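Local atomic coordinates of chinitase A (Streptomyces coelicolor, PDB entry 3EBV), a protein that probably hydrolyses internal glycosidic bonds of chitin through its catalytic domain of glycosyl hydrolase family 18, the part of the longer protein described here. Residues S28-A38 with K76-G84. Numbering follows the deposited sequence. Where two conformers were deposited one is given.
Sequences SAYDIIAVAFA and KKVIISVGG. With SO4 (sulfate ion), chain B.
From I32 to V35, segment 28-38 runs parallel to 76-84 as neighbouring strands of the (beta/alpha)8 (TIM) barrel of family 18, their short axes 33° apart, and backbone hydrogen bonds pass back and forth between them, V35 N to I79 O being straight at 2.8 Å. Strand 6-12 flanks 28-38 on its other edge, and 115-120 flanks 76-84, so the pair illustrates how a barrel wall is built up by repeated parallel pairing. On the barrel-interior face, I32 CG2 meets I79 CD1 at 3.7 Å, while A34 packs on I79 CG1. On the outward face, partly covered by helix 61-73, V35 CG2 packs on V78 CG1; beside them CG1 of I80 stands opposite its own backbone N (chi1 -176°), and the bend at chi2 (65°) brings CD1 to V35 CG1. Before the strands begin, K76 bends at chi2 and carries NZ back to S28 O, 2.8 Å away and in the carbonyl plane. At the other end the A36-F37 peptide is cis, a feature familiar from family 18 active-site clefts, and beyond it A38 N donates to S81 O. S81 OG, hydrogen-bonded to D117, lies at the edge of the F37 ring, 3.4 Å from CD1. Over one ring face comes G84, its CA 3.6 Å from the centroid in a CH-pi contact and set toward CZ, with G83 O over the same face toward CG; one water donates to both that oxygen and A38 O.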
loop_
_atom_site.group_PDB
_atom_site.type_symbol
_atom_site.label_atom_id
_atom_site.label_comp_id
_atom_site.label_asym_id
_atom_site.label_seq_id
_atom_site.Cartn_x
_atom_site.Cartn_y
_atom_site.Cartn_z
ATOM N N SER A 28 4.609 7.389 -14.894
ATOM C CA SER A 28 3.644 8.432 -14.554
ATOM C C SER A 28 2.318 7.887 -14.005
ATOM O O SER A 28 1.624 8.620 -13.281
ATOM C CB SER A 28 3.365 9.315 -15.774
ATOM O OG SER A 28 2.938 8.543 -16.846
ATOM N N ALA A 29 2.008 6.629 -14.318
ATOM C CA ALA A 29 0.759 6.002 -13.843
ATOM C C ALA A 29 0.643 5.981 -12.332
ATOM O O ALA A 29 -0.475 5.913 -11.794
ATOM C CB ALA A 29 0.666 4.584 -14.364
ATOM N N TYR A 30 1.780 5.998 -11.621
ATOM C CA TYR A 30 1.743 5.880 -10.179
ATOM C C TYR A 30 1.432 7.206 -9.519
ATOM O O TYR A 30 2.200 8.167 -9.607
ATOM C CB TYR A 30 3.061 5.307 -9.662
ATOM C CG TYR A 30 3.271 3.894 -10.115
ATOM C CD1 TYR A 30 2.565 2.847 -9.511
ATOM C CD2 TYR A 30 4.144 3.591 -11.189
ATOM C CE1 TYR A 30 2.736 1.536 -9.935
ATOM C CE2 TYR A 30 4.325 2.255 -11.612
ATOM C CZ TYR A 30 3.623 1.230 -10.973
ATOM O OH TYR A 30 3.759 -0.118 -11.313
ATOM N N ASP A 31 0.307 7.247 -8.813
ATOM C CA ASP A 31 -0.132 8.466 -8.130
ATOM C C ASP A 31 0.442 8.570 -6.740
ATOM O O ASP A 31 0.620 9.670 -6.222
ATOM C CB ASP A 31 -1.652 8.454 -8.010
ATOM C CG ASP A 31 -2.295 8.330 -9.335
ATOM O OD1 ASP A 31 -2.211 9.293 -10.146
ATOM O OD2 ASP A 31 -2.895 7.295 -9.627
ATOM N N ILE A 32 0.686 7.424 -6.108
ATOM C CA ILE A 32 1.279 7.358 -4.793
ATOM C C ILE A 32 2.450 6.410 -4.922
ATOM O O ILE A 32 2.289 5.291 -5.415
ATOM C CB ILE A 32 0.302 6.825 -3.706
ATOM C CG1 ILE A 32 -0.938 7.732 -3.611
ATOM C CG2 ILE A 32 1.005 6.735 -2.339
ATOM C CD1 ILE A 32 -2.012 7.170 -2.638
ATOM N N ILE A 33 3.627 6.889 -4.525
ATOM C CA ILE A 33 4.852 6.077 -4.546
ATOM C C ILE A 33 5.259 5.824 -3.110
ATOM O O ILE A 33 5.500 6.785 -2.351
ATOM C CB ILE A 33 5.996 6.797 -5.343
ATOM C CG1 ILE A 33 5.549 7.093 -6.770
ATOM C CG2 ILE A 33 7.293 5.941 -5.243
ATOM C CD1 ILE A 33 6.490 8.096 -7.503
ATOM N N ALA A 34 5.273 4.551 -2.726
ATOM C CA ALA A 34 5.646 4.121 -1.376
ATOM C C ALA A 34 7.098 3.626 -1.370
ATOM O O ALA A 34 7.443 2.643 -2.042
ATOM C CB ALA A 34 4.668 3.042 -0.857
ATOM N N VAL A 35 7.956 4.361 -0.641
ATOM C CA VAL A 35 9.378 4.053 -0.573
ATOM C C VAL A 35 9.599 2.897 0.413
ATOM O O VAL A 35 9.285 2.996 1.622
ATOM C CB VAL A 35 10.128 5.304 -0.154
ATOM C CG1 VAL A 35 11.609 4.957 0.147
ATOM C CG2 VAL A 35 10.025 6.341 -1.241
ATOM N N ALA A 36 10.130 1.782 -0.092
ATOM C CA ALA A 36 10.247 0.562 0.671
ATOM C C ALA A 36 11.728 0.271 1.019
ATOM O O ALA A 36 12.466 -0.131 0.118
ATOM C CB ALA A 36 9.669 -0.623 -0.155
ATOM N N PHE A 37 12.184 0.378 2.277
ATOM C CA PHE A 37 11.390 0.668 3.470
ATOM C C PHE A 37 12.243 1.472 4.453
ATOM O O PHE A 37 13.488 1.533 4.319
ATOM C CB PHE A 37 11.040 -0.631 4.188
ATOM C CG PHE A 37 10.176 -1.575 3.394
ATOM C CD1 PHE A 37 8.790 -1.411 3.376
ATOM C CD2 PHE A 37 10.743 -2.631 2.695
ATOM C CE1 PHE A 37 7.986 -2.290 2.655
ATOM C CE2 PHE A 37 9.927 -3.525 1.977
ATOM C CZ PHE A 37 8.547 -3.340 1.953
ATOM N N ALA A 38 11.580 2.043 5.445
ATOM C CA ALA A 38 12.299 2.539 6.632
ATOM C C ALA A 38 12.884 1.334 7.375
ATOM O O ALA A 38 12.417 0.210 7.203
ATOM C CB ALA A 38 11.405 3.362 7.525
ATOM N N LYS A 76 2.044 14.036 -7.727
ATOM C CA LYS A 76 2.143 12.706 -7.094
ATOM C C LYS A 76 2.385 12.852 -5.592
ATOM O O LYS A 76 2.773 13.932 -5.098
ATOM C CB LYS A 76 3.249 11.827 -7.727
ATOM C CG LYS A 76 3.418 11.882 -9.233
ATOM C CD LYS A 76 2.191 11.565 -9.989
ATOM C CE LYS A 76 2.507 11.535 -11.494
ATOM N NZ LYS A 76 1.278 11.218 -12.173
ATOM N N LYS A 77 2.173 11.766 -4.854
ATOM C CA LYS A 77 2.503 11.747 -3.429
ATOM C C LYS A 77 3.607 10.725 -3.249
ATOM O O LYS A 77 3.611 9.684 -3.932
ATOM C CB LYS A 77 1.279 11.357 -2.552
ATOM C CG LYS A 77 0.054 12.257 -2.721
ATOM C CD LYS A 77 0.348 13.609 -2.093
ATOM C CE LYS A 77 -0.777 14.606 -2.296
ATOM N NZ LYS A 77 -0.522 15.882 -1.489
ATOM N N VAL A 78 4.549 11.003 -2.356
ATOM C CA VAL A 78 5.612 10.044 -2.070
ATOM C C VAL A 78 5.615 9.821 -0.575
ATOM O O VAL A 78 5.755 10.783 0.184
ATOM C CB VAL A 78 7.023 10.551 -2.535
ATOM C CG1 VAL A 78 8.105 9.491 -2.299
ATOM C CG2 VAL A 78 6.977 10.952 -4.017
ATOM N N ILE A 79 5.442 8.578 -0.146
ATOM C CA ILE A 79 5.342 8.276 1.274
ATOM C C ILE A 79 6.403 7.259 1.671
ATOM O O ILE A 79 6.963 6.583 0.802
ATOM C CB ILE A 79 3.901 7.762 1.618
ATOM C CG1 ILE A 79 3.612 6.433 0.887
ATOM C CG2 ILE A 79 2.873 8.862 1.275
ATOM C CD1 ILE A 79 2.157 5.917 1.125
ATOM N N ILE A 80 6.717 7.185 2.965
ATOM C CA ILE A 80 7.662 6.190 3.481
ATOM C C ILE A 80 6.923 4.962 3.997
ATOM O O ILE A 80 6.031 5.099 4.843
ATOM C CB ILE A 80 8.634 6.823 4.559
ATOM C CG1 ILE A 80 9.674 5.836 5.030
ATOM C CG2 ILE A 80 7.850 7.441 5.739
ATOM C CD1 ILE A 80 10.643 5.400 3.917
ATOM N N SER A 81 7.325 3.770 3.535
ATOM C CA SER A 81 6.701 2.537 4.037
ATOM C C SER A 81 7.513 1.971 5.160
ATOM O O SER A 81 8.747 1.855 5.050
ATOM C CB SER A 81 6.532 1.507 2.911
ATOM O OG SER A 81 5.864 0.356 3.387
ATOM N N VAL A 82 6.843 1.584 6.242
ATOM C CA VAL A 82 7.486 0.931 7.381
ATOM C C VAL A 82 7.188 -0.558 7.393
ATOM O O VAL A 82 6.019 -0.953 7.233
ATOM C CB VAL A 82 6.999 1.557 8.708
ATOM C CG1 VAL A 82 7.694 0.903 9.885
ATOM C CG2 VAL A 82 7.245 3.078 8.687
ATOM N N GLY A 83 8.202 -1.393 7.575
ATOM C CA GLY A 83 7.971 -2.825 7.717
ATOM C C GLY A 83 8.582 -3.605 6.597
ATOM O O GLY A 83 9.811 -3.618 6.432
ATOM N N GLY A 84 7.726 -4.290 5.852
ATOM C CA GLY A 84 8.204 -5.155 4.797
ATOM C C GLY A 84 8.419 -6.547 5.350
ATOM O O GLY A 84 8.413 -6.753 6.575
HETATM S S SO4 B . 5.270 9.534 -19.656
HETATM O O1 SO4 B . 5.733 10.796 -19.104
HETATM O O2 SO4 B . 5.267 9.540 -21.125
HETATM O O3 SO4 B . 6.189 8.474 -19.107
HETATM O O4 SO4 B . 3.880 9.297 -19.258
HETATM O O HOH W 1 -1.158 11.726 -9.762
HETATM O O HOH W 2 11.033 -1.855 8.315
#